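Local structure of TRAP dicarboxylate transporter, DctP subunit (4N91) at residues T31-G36 / A88-V93; E107-P112 / M239-V244; K230-D235 / V293-P298. The protein binds D-glucuronate, in both its alpha and beta forms, as the solute-binding subunit of a TRAP transport system, probably to hand it on for uptake. One frame throughout, in Å; residues are numbered along the deposited sequence. Where two conformers were deposited one is given.

Contact 1 of 3, residues T31-G36 / A88-V93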
loop_
_atom_site.group_PDB
_atom_site.type_symbol
_atom_site.label_atom_id
_atom_site.label_comp_id
_atom_site.label_asym_id
_atom_site.label_seq_id
_atom_site.Cartn_x
_atom_site.Cartn_y
_atom_site.Cartn_z
ATOM N N THR A 31 -22.325 8.899 -17.827
ATOM C CA THR A 31 -21.669 7.633 -17.578
ATOM C C THR A 31 -21.105 7.670 -16.159
ATOM O O THR A 31 -20.323 8.557 -15.831
ATOM C CB THR A 31 -20.543 7.417 -18.591
ATOM O OG1 THR A 31 -21.110 7.364 -19.907
ATOM C CG2 THR A 31 -19.793 6.134 -18.314
ATOM N N ILE A 32 -21.523 6.718 -15.336
ATOM C CA ILE A 32 -21.063 6.628 -13.954
ATOM C C ILE A 32 -19.725 5.911 -13.879
ATOM O O ILE A 32 -19.597 4.771 -14.329
ATOM C CB ILE A 32 -22.051 5.833 -13.088
ATOM C CG1 ILE A 32 -23.486 6.329 -13.302
ATOM C CG2 ILE A 32 -21.641 5.891 -11.616
ATOM C CD1 ILE A 32 -23.953 7.356 -12.308
ATOM N N ILE A 33 -18.734 6.570 -13.284
ATOM C CA ILE A 33 -17.443 5.951 -13.047
ATOM C C ILE A 33 -17.308 5.678 -11.553
ATOM O O ILE A 33 -17.294 6.602 -10.756
ATOM C CB ILE A 33 -16.308 6.846 -13.487
ATOM C CG1 ILE A 33 -16.465 7.203 -14.975
ATOM C CG2 ILE A 33 -14.984 6.181 -13.262
ATOM C CD1 ILE A 33 -16.522 5.984 -15.911
ATOM N N ARG A 34 -17.253 4.404 -11.195
ATOM C CA ARG A 34 -17.217 3.993 -9.788
ATOM C C ARG A 34 -15.789 3.740 -9.335
ATOM O O ARG A 34 -15.044 2.980 -9.960
ATOM C CB ARG A 34 -18.102 2.775 -9.564
ATOM C CG ARG A 34 -19.568 3.099 -9.833
ATOM C CD ARG A 34 -20.509 1.933 -9.585
ATOM N NE ARG A 34 -21.877 2.332 -9.914
ATOM C CZ ARG A 34 -22.375 2.349 -11.145
ATOM N NH1 ARG A 34 -21.628 1.970 -12.171
ATOM N NH2 ARG A 34 -23.629 2.742 -11.352
ATOM N N VAL A 35 -15.424 4.378 -8.230
ATOM C CA VAL A 35 -14.059 4.389 -7.746
ATOM C C VAL A 35 -14.114 4.004 -6.277
ATOM O O VAL A 35 -14.872 4.597 -5.490
ATOM C CB VAL A 35 -13.433 5.785 -7.851
ATOM C CG1 VAL A 35 -11.987 5.742 -7.359
ATOM C CG2 VAL A 35 -13.526 6.324 -9.287
ATOM N N GLY A 36 -13.370 2.976 -5.908
ATOM C CA GLY A 36 -13.363 2.549 -4.530
ATOM C C GLY A 36 -12.032 2.567 -3.826
ATOM O O GLY A 36 -10.973 2.359 -4.425
ATOM N N ALA A 88 -17.236 -4.238 -12.821
ATOM C CA ALA A 88 -18.350 -3.830 -11.962
ATOM C C ALA A 88 -18.053 -2.489 -11.278
ATOM O O ALA A 88 -18.953 -1.673 -11.030
ATOM C CB ALA A 88 -18.639 -4.910 -10.939
ATOM N N ILE A 89 -16.786 -2.253 -10.984
ATOM C CA ILE A 89 -16.345 -0.892 -10.739
ATOM C C ILE A 89 -15.183 -0.574 -11.684
ATOM O O ILE A 89 -14.545 -1.489 -12.242
ATOM C CB ILE A 89 -15.963 -0.670 -9.272
ATOM C CG1 ILE A 89 -14.741 -1.507 -8.906
ATOM C CG2 ILE A 89 -17.146 -1.028 -8.363
ATOM C CD1 ILE A 89 -14.371 -1.425 -7.417
ATOM N N ASN A 90 -14.909 0.710 -11.860
ATOM C CA ASN A 90 -13.948 1.130 -12.876
ATOM C C ASN A 90 -12.509 1.237 -12.346
ATOM O O ASN A 90 -11.552 0.894 -13.033
ATOM C CB ASN A 90 -14.370 2.483 -13.461
ATOM C CG ASN A 90 -15.785 2.460 -14.023
ATOM O OD1 ASN A 90 -16.778 2.574 -13.283
ATOM N ND2 ASN A 90 -15.889 2.281 -15.342
ATOM N N ILE A 91 -12.378 1.727 -11.117
ATOM C CA ILE A 91 -11.079 2.077 -10.539
ATOM C C ILE A 91 -11.118 1.724 -9.063
ATOM O O ILE A 91 -12.138 1.929 -8.402
ATOM C CB ILE A 91 -10.802 3.572 -10.642
ATOM C CG1 ILE A 91 -10.720 4.039 -12.100
ATOM C CG2 ILE A 91 -9.518 3.950 -9.870
ATOM C CD1 ILE A 91 -10.898 5.546 -12.261
ATOM N N CYS A 92 -10.031 1.168 -8.553
ATOM C CA CYS A 92 -9.903 1.085 -7.103
ATOM C C CYS A 92 -8.472 1.234 -6.672
ATOM O O CYS A 92 -7.556 1.255 -7.482
ATOM C CB CYS A 92 -10.497 -0.195 -6.569
ATOM S SG CYS A 92 -9.484 -1.687 -6.693
ATOM N N VAL A 93 -8.290 1.348 -5.365
ATOM C CA VAL A 93 -6.959 1.416 -4.800
ATOM C C VAL A 93 -6.684 0.116 -4.091
ATOM O O VAL A 93 -7.476 -0.305 -3.253
ATOM C CB VAL A 93 -6.830 2.600 -3.801
ATOM C CG1 VAL A 93 -5.457 2.617 -3.156
ATOM C CG2 VAL A 93 -7.050 3.920 -4.501
HETATM O O HOH W 1 -18.981 1.058 -12.906
#

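Contact 2 of 3, residues E107-P112 / M239-V244. With BDP (beta-D-glucopyranuronic acid), chain C.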
loop_
_atom_site.group_PDB
_atom_site.type_symbol
_atom_site.label_atom_id
_atom_site.label_comp_id
_atom_site.label_asym_id
_atom_site.label_seq_id
_atom_site.Cartn_x
_atom_site.Cartn_y
_atom_site.Cartn_z
ATOM N N GLU A 107 5.488 -8.648 -6.934
ATOM C CA GLU A 107 6.324 -9.029 -5.791
ATOM C C GLU A 107 7.475 -8.089 -5.573
ATOM O O GLU A 107 7.961 -7.975 -4.460
ATOM C CB GLU A 107 6.973 -10.398 -6.049
ATOM C CG GLU A 107 6.110 -11.554 -5.777
ATOM C CD GLU A 107 6.721 -12.853 -6.250
ATOM O OE1 GLU A 107 7.633 -12.862 -7.147
ATOM O OE2 GLU A 107 6.253 -13.884 -5.737
ATOM N N ILE A 108 7.972 -7.483 -6.645
ATOM C CA ILE A 108 9.171 -6.649 -6.545
ATOM C C ILE A 108 9.075 -5.586 -5.437
ATOM O O ILE A 108 10.011 -5.419 -4.640
ATOM C CB ILE A 108 9.539 -6.013 -7.920
ATOM C CG1 ILE A 108 10.831 -5.202 -7.832
ATOM C CG2 ILE A 108 8.424 -5.129 -8.473
ATOM C CD1 ILE A 108 12.032 -6.003 -7.542
ATOM N N PHE A 109 7.956 -4.879 -5.383
ATOM C CA PHE A 109 7.825 -3.785 -4.401
ATOM C C PHE A 109 7.393 -4.263 -3.007
ATOM O O PHE A 109 7.236 -3.449 -2.100
ATOM C CB PHE A 109 6.864 -2.703 -4.880
ATOM C CG PHE A 109 7.207 -2.128 -6.217
ATOM C CD1 PHE A 109 8.491 -1.693 -6.504
ATOM C CD2 PHE A 109 6.243 -2.019 -7.200
ATOM C CE1 PHE A 109 8.781 -1.167 -7.743
ATOM C CE2 PHE A 109 6.548 -1.492 -8.443
ATOM C CZ PHE A 109 7.811 -1.088 -8.713
ATOM N N ASN A 110 7.197 -5.562 -2.842
ATOM C CA ASN A 110 6.892 -6.147 -1.525
ATOM C C ASN A 110 8.120 -6.678 -0.794
ATOM O O ASN A 110 8.013 -7.153 0.338
ATOM C CB ASN A 110 5.861 -7.264 -1.669
ATOM C CG ASN A 110 4.533 -6.744 -2.170
ATOM O OD1 ASN A 110 4.198 -5.582 -1.927
ATOM N ND2 ASN A 110 3.802 -7.567 -2.912
ATOM N N LEU A 111 9.290 -6.579 -1.416
ATOM C CA LEU A 111 10.515 -7.063 -0.789
ATOM C C LEU A 111 10.855 -6.209 0.432
ATOM O O LEU A 111 10.833 -4.996 0.356
ATOM C CB LEU A 111 11.681 -7.018 -1.780
ATOM C CG LEU A 111 11.560 -7.955 -2.986
ATOM C CD1 LEU A 111 12.729 -7.746 -3.956
ATOM C CD2 LEU A 111 11.499 -9.393 -2.507
ATOM N N PRO A 112 11.189 -6.844 1.560
ATOM C CA PRO A 112 11.614 -6.095 2.740
ATOM C C PRO A 112 12.971 -5.428 2.549
ATOM O O PRO A 112 13.856 -5.975 1.861
ATOM C CB PRO A 112 11.726 -7.171 3.826
ATOM C CG PRO A 112 11.050 -8.374 3.275
ATOM C CD PRO A 112 11.158 -8.293 1.804
HETATM N N MSE A 239 8.355 -0.527 2.375
HETATM C CA MSE A 239 7.701 0.661 1.849
HETATM C C MSE A 239 6.838 0.166 0.707
HETATM O O MSE A 239 7.331 -0.088 -0.394
HETATM C CB MSE A 239 8.690 1.719 1.379
HETATM C CG MSE A 239 9.629 2.108 2.450
HETATM SE SE MSE A 239 10.792 3.550 1.861
HETATM C CE MSE A 239 9.674 5.055 2.501
ATOM N N VAL A 240 5.551 0.004 0.987
ATOM C CA VAL A 240 4.667 -0.715 0.064
ATOM C C VAL A 240 3.736 0.280 -0.601
ATOM O O VAL A 240 2.892 0.898 0.058
ATOM C CB VAL A 240 3.826 -1.803 0.777
ATOM C CG1 VAL A 240 2.984 -2.566 -0.240
ATOM C CG2 VAL A 240 4.732 -2.771 1.559
ATOM N N PRO A 241 3.893 0.471 -1.911
ATOM C CA PRO A 241 3.010 1.467 -2.522
ATOM C C PRO A 241 1.574 1.002 -2.580
ATOM O O PRO A 241 1.315 -0.191 -2.754
ATOM C CB PRO A 241 3.580 1.626 -3.941
ATOM C CG PRO A 241 4.257 0.294 -4.230
ATOM C CD PRO A 241 4.807 -0.157 -2.883
ATOM N N ASP A 242 0.646 1.936 -2.451
ATOM C CA ASP A 242 -0.726 1.705 -2.865
ATOM C C ASP A 242 -0.795 1.954 -4.372
ATOM O O ASP A 242 -0.147 2.875 -4.908
ATOM C CB ASP A 242 -1.687 2.630 -2.108
ATOM C CG ASP A 242 -1.926 2.207 -0.675
ATOM O OD1 ASP A 242 -1.824 0.989 -0.359
ATOM O OD2 ASP A 242 -2.264 3.098 0.137
ATOM N N ILE A 243 -1.543 1.113 -5.064
ATOM C CA ILE A 243 -1.634 1.184 -6.516
ATOM C C ILE A 243 -3.060 1.514 -6.920
ATOM O O ILE A 243 -4.016 0.909 -6.423
ATOM C CB ILE A 243 -1.247 -0.158 -7.164
ATOM C CG1 ILE A 243 0.111 -0.637 -6.636
ATOM C CG2 ILE A 243 -1.244 -0.037 -8.684
ATOM C CD1 ILE A 243 1.302 0.244 -7.001
ATOM N N VAL A 244 -3.215 2.489 -7.807
ATOM C CA VAL A 244 -4.515 2.770 -8.389
ATOM C C VAL A 244 -4.650 1.914 -9.627
ATOM O O VAL A 244 -3.834 2.024 -10.553
ATOM C CB VAL A 244 -4.632 4.250 -8.763
ATOM C CG1 VAL A 244 -6.010 4.571 -9.258
ATOM C CG2 VAL A 244 -4.253 5.121 -7.556
HETATM C C1 BDP C . -2.404 0.819 4.414
HETATM C C2 BDP C . -2.544 0.848 2.961
HETATM C C3 BDP C . -3.817 0.169 2.547
HETATM C C4 BDP C . -3.849 -1.190 2.992
HETATM C C5 BDP C . -3.644 -1.230 4.457
HETATM C C6 BDP C . -3.510 -2.682 4.984
HETATM O O2 BDP C . -2.807 2.286 2.711
HETATM O O3 BDP C . -3.968 0.237 1.091
HETATM O O4 BDP C . -4.952 -1.857 2.649
HETATM O O5 BDP C . -2.396 -0.547 4.828
HETATM O O6A BDP C . -4.465 -3.439 4.706
HETATM O O1 BDP C . -1.045 1.232 4.708
HETATM O O6B BDP C . -2.614 -2.942 5.818
HETATM O O HOH W 2 9.539 -2.441 0.425
#

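Contact 3 of 3, residues K230-D235 / V293-P298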
loop_
_atom_site.group_PDB
_atom_site.type_symbol
_atom_site.label_atom_id
_atom_site.label_comp_id
_atom_site.label_asym_id
_atom_site.label_seq_id
_atom_site.Cartn_x
_atom_site.Cartn_y
_atom_site.Cartn_z
ATOM N N LYS A 230 -0.109 0.237 21.980
ATOM C CA LYS A 230 0.620 1.429 22.360
ATOM C C LYS A 230 2.127 1.328 22.175
ATOM O O LYS A 230 2.848 2.217 22.611
ATOM C CB LYS A 230 0.351 1.802 23.822
ATOM C CG LYS A 230 -1.103 1.825 24.257
ATOM C CD LYS A 230 -1.817 3.046 23.750
ATOM C CE LYS A 230 -3.175 3.175 24.465
ATOM N NZ LYS A 230 -4.064 4.052 23.711
ATOM N N TYR A 231 2.607 0.225 21.597
ATOM C CA TYR A 231 4.033 0.096 21.297
ATOM C C TYR A 231 4.217 0.060 19.780
ATOM O O TYR A 231 3.840 -0.916 19.131
ATOM C CB TYR A 231 4.629 -1.171 21.895
ATOM C CG TYR A 231 4.511 -1.270 23.400
ATOM C CD1 TYR A 231 5.308 -0.494 24.238
ATOM C CD2 TYR A 231 3.622 -2.144 23.983
ATOM C CE1 TYR A 231 5.197 -0.597 25.607
ATOM C CE2 TYR A 231 3.500 -2.238 25.362
ATOM C CZ TYR A 231 4.276 -1.458 26.161
ATOM O OH TYR A 231 4.172 -1.602 27.540
ATOM N N TYR A 232 4.801 1.115 19.232
ATOM C CA TYR A 232 5.041 1.198 17.799
ATOM C C TYR A 232 6.533 1.281 17.592
ATOM O O TYR A 232 7.169 2.245 18.016
ATOM C CB TYR A 232 4.325 2.395 17.185
ATOM C CG TYR A 232 4.400 2.481 15.661
ATOM C CD1 TYR A 232 5.518 2.969 15.025
ATOM C CD2 TYR A 232 3.330 2.101 14.873
ATOM C CE1 TYR A 232 5.587 3.072 13.645
ATOM C CE2 TYR A 232 3.400 2.178 13.476
ATOM C CZ TYR A 232 4.543 2.682 12.878
ATOM O OH TYR A 232 4.628 2.775 11.523
ATOM N N SER A 233 7.085 0.263 16.940
ATOM C CA SER A 233 8.521 0.076 16.838
ATOM C C SER A 233 9.018 0.203 15.384
ATOM O O SER A 233 8.707 -0.632 14.552
ATOM C CB SER A 233 8.892 -1.293 17.403
ATOM O OG SER A 233 10.289 -1.532 17.304
ATOM N N TYR A 234 9.808 1.237 15.112
ATOM C CA TYR A 234 10.191 1.609 13.765
ATOM C C TYR A 234 11.241 0.698 13.136
ATOM O O TYR A 234 12.378 1.124 12.866
ATOM C CB TYR A 234 10.688 3.047 13.764
ATOM C CG TYR A 234 9.623 4.138 13.722
ATOM C CD1 TYR A 234 8.963 4.435 12.538
ATOM C CD2 TYR A 234 9.314 4.902 14.832
ATOM C CE1 TYR A 234 8.032 5.428 12.465
ATOM C CE2 TYR A 234 8.354 5.905 14.766
ATOM C CZ TYR A 234 7.734 6.170 13.564
ATOM O OH TYR A 234 6.823 7.181 13.472
ATOM N N ASP A 235 10.867 -0.549 12.905
ATOM C CA ASP A 235 11.750 -1.453 12.190
ATOM C C ASP A 235 11.712 -1.158 10.683
ATOM O O ASP A 235 12.639 -1.516 9.960
ATOM C CB ASP A 235 11.405 -2.900 12.479
ATOM C CG ASP A 235 10.085 -3.313 11.885
ATOM O OD1 ASP A 235 9.076 -2.703 12.275
ATOM O OD2 ASP A 235 10.056 -4.245 11.039
ATOM N N VAL A 293 0.557 6.369 22.620
ATOM C CA VAL A 293 1.447 5.453 21.927
ATOM C C VAL A 293 2.888 5.827 22.212
ATOM O O VAL A 293 3.282 6.999 22.153
ATOM C CB VAL A 293 1.186 5.443 20.405
ATOM C CG1 VAL A 293 2.216 4.585 19.671
ATOM C CG2 VAL A 293 -0.221 4.978 20.114
ATOM N N GLU A 294 3.676 4.815 22.514
ATOM C CA GLU A 294 5.104 4.964 22.657
ATOM C C GLU A 294 5.826 4.517 21.408
ATOM O O GLU A 294 5.651 3.388 20.924
ATOM C CB GLU A 294 5.596 4.186 23.874
ATOM C CG GLU A 294 7.123 4.219 24.037
ATOM C CD GLU A 294 7.585 3.404 25.210
ATOM O OE1 GLU A 294 6.727 3.044 26.039
ATOM O OE2 GLU A 294 8.802 3.130 25.310
ATOM N N PHE A 295 6.635 5.412 20.855
ATOM C CA PHE A 295 7.417 5.087 19.683
ATOM C C PHE A 295 8.786 4.568 20.110
ATOM O O PHE A 295 9.443 5.133 20.983
ATOM C CB PHE A 295 7.515 6.302 18.749
ATOM C CG PHE A 295 6.210 6.662 18.109
ATOM C CD1 PHE A 295 5.748 5.935 17.034
ATOM C CD2 PHE A 295 5.445 7.709 18.578
ATOM C CE1 PHE A 295 4.557 6.232 16.432
ATOM C CE2 PHE A 295 4.228 8.009 17.998
ATOM C CZ PHE A 295 3.778 7.268 16.909
ATOM N N ILE A 296 9.164 3.444 19.530
ATOM C CA ILE A 296 10.450 2.810 19.756
ATOM C C ILE A 296 11.272 2.832 18.469
ATOM O O ILE A 296 10.711 2.737 17.368
ATOM C CB ILE A 296 10.239 1.356 20.228
ATOM C CG1 ILE A 296 9.448 1.356 21.544
ATOM C CG2 ILE A 296 11.570 0.646 20.386
ATOM C CD1 ILE A 296 8.945 -0.010 21.933
ATOM N N TYR A 297 12.596 2.998 18.617
ATOM C CA TYR A 297 13.511 3.093 17.476
ATOM C C TYR A 297 14.538 1.987 17.556
ATOM O O TYR A 297 15.668 2.208 18.014
ATOM C CB TYR A 297 14.176 4.486 17.459
ATOM C CG TYR A 297 13.137 5.577 17.452
ATOM C CD1 TYR A 297 12.612 6.042 16.268
ATOM C CD2 TYR A 297 12.632 6.090 18.637
ATOM C CE1 TYR A 297 11.629 7.025 16.262
ATOM C CE2 TYR A 297 11.647 7.071 18.636
ATOM C CZ TYR A 297 11.150 7.521 17.434
ATOM O OH TYR A 297 10.164 8.488 17.427
ATOM N N PRO A 298 14.153 0.778 17.130
ATOM C CA PRO A 298 15.022 -0.379 17.306
ATOM C C PRO A 298 16.163 -0.395 16.299
ATOM O O PRO A 298 16.105 0.252 15.252
ATOM C CB PRO A 298 14.079 -1.551 17.034
ATOM C CG PRO A 298 13.094 -0.997 16.029
ATOM C CD PRO A 298 12.869 0.419 16.489
HETATM O O HOH W 3 14.551 2.277 14.157
#

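Contact 1 of 3, residues T31-G36 / A88-V93
Asn90 OD1 takes the backbone N-H of Arg34 in a nearly straight bond (Arg34 N to Asn90 OD1 2.8 Å, 165° at the hydrogen), although the donor lies tilted out of the carbonyl plane. A side-chain amide thus stands in for a main-chain acceptor just before strand 91-95 begins. Arg34 O answers by accepting two N-H groups, both in the plane of its carbonyl group, Asn90 N at 3.0 Å and Ile91 N at 3.2 Å. Regular parallel pairing follows: Gly36 N reaches Ile91 O at 3.0 Å, and Val93 N reaches Gly36 O. Val35 sets CG1 anti to its backbone N (chi1 -179°), which lays it beside Ile91 CG2 at 4.0 Å, whereas Ile33 crosses Asn90 at about a right angle and rests CG2 on its CB. In the second shell a water bridges Arg34 NH1 and Asn90 OD1 (water to OD1 2.7 Å), giving OD1 a second donor. The pairing joins the first and third strands of a five-stranded binding-protein sheet and brings the Val93 side chain within about 5 Å of the sugar. Trp250 of helix 248-253 covers Ile33, Asn90 and Ile91, helix 77-86 touches Ile89 and Cys92, and strands 64-69 and 242-247 continue the sheet.

Contact 2 of 3, residues E107-P112 / M239-V244
The turn at Asn110 meets the approach to strand 242-247 at Val240, where the two CA atoms are 6.1 Å apart and no direct hydrogen bond joins the segments. Within the turn, Asn110 N bonds to Glu107 O. Phe109 directs its CB at Pro241, and this methylene touches the proline ring at CD (Phe109 CB to Pro241 CD 3.8 Å). The phenyl ring meets Pro241 CG obliquely, while Ile108 CG2 sits 3.8 Å above the centre of one ring face, covering that face from the preceding residue. Asn110 starts away from the partner, but its amide comes back: OD1 lies 3.7 Å from Val240 CG1, the methyl set anti to its own backbone N (chi1 -177°). That contact is van der Waals; the amide's polar partners are Asn96, which donates to OD1, and Glu100, which accepts from ND2. One water spans the segments, accepting from Met239 N at 3.0 Å and donating to Leu111 O at 2.9 Å. The end of Met239, a selenomethionine, leads away and touches helix 118-125. Just past the proline, Asp242 faces the sugar, OD1 lying 2.7 Å from O3 of beta-D-glucuronate and OD2 2.8 Å from its O2, in a pocket to which Arg154, Arg175, Gln77, Asn38 and Asn215 contribute hydrogen bonds. The chemistry is thus divided: the loop and the strand entrance meet through apolar surface and a bridging water, with the buried amide satisfied by Asn96 and Glu100, while the carboxylate of Asp242 turns to the sugar hydroxyls.

Contact 3 of 3, residues K230-D235 / V293-P298
Phe295 CD1 meets two neighbouring tyrosines of the partner strand, 3.6 Å from Tyr232 CD1 and 3.5 Å from Tyr234 CE2. Tyr232 holds CG anti to its backbone N (chi1 -174°), which brings its ring to Phe295, the two planes inclined obliquely at 68°. Tyr234 runs alongside Tyr297, the planes only 13° from parallel yet slid so far that they hardly overlap; Tyr234 CD2 and Tyr297 CE1 come within 3.5 Å. These four rings form an aromatic cluster, with Tyr232 CE1 above the rim of a Tyr234 face and Val293 CG1 flanking the group over a Phe295 face. The other side of the sheet carries Tyr231, Ser233, Glu294 and Ile296, with a looser touch of Tyr231 CD1 on Ile296 CD1 (4.3 Å). Between these faces four N-H...O bonds alternate in a parallel ladder from Glu294 N to Lys230 O (2.7 Å) as far as Tyr234 N to Ile296 O. An inverse gamma turn centred on Tyr234 follows, and a water donates to both Tyr234 O and Pro298 O. Farther out, Glu217 holds Tyr234 OH, and Tyr232 OH bonds to the backbone O of Asn215, tying the cluster to a ligand-binding residue. Strand 294-296 is thereby set as an edge strand of its four-stranded sheet; strand 154-158 flanks 231-238 on the other side, while helices 256-290 and 218-221 pack against the aromatic face.

How the contacts relate
Contact 1 and contact 3 lie on opposite sides of the chain's centre, with centres about 37 Å apart, and contact 2 stands between them, about 22 Å from each centre to centre. Contacts 1 and 2 share the five-stranded sheet, where strands 91-95 and 242-247 are antiparallel neighbours; Ile91 CG2 touches Val244 CG1 at 3.6 Å. Contact 3 belongs to the separate four-stranded sheet. Along the chain contact 1 closes first, then contacts 2 and 3 interleave, because strand 231-238 of one sheet leads straight into strand 242-247 of the other. This passage between two sheets, with Asp242 at its far end against the glucuronate, fits the two-lobed plan of periplasmic binding proteins.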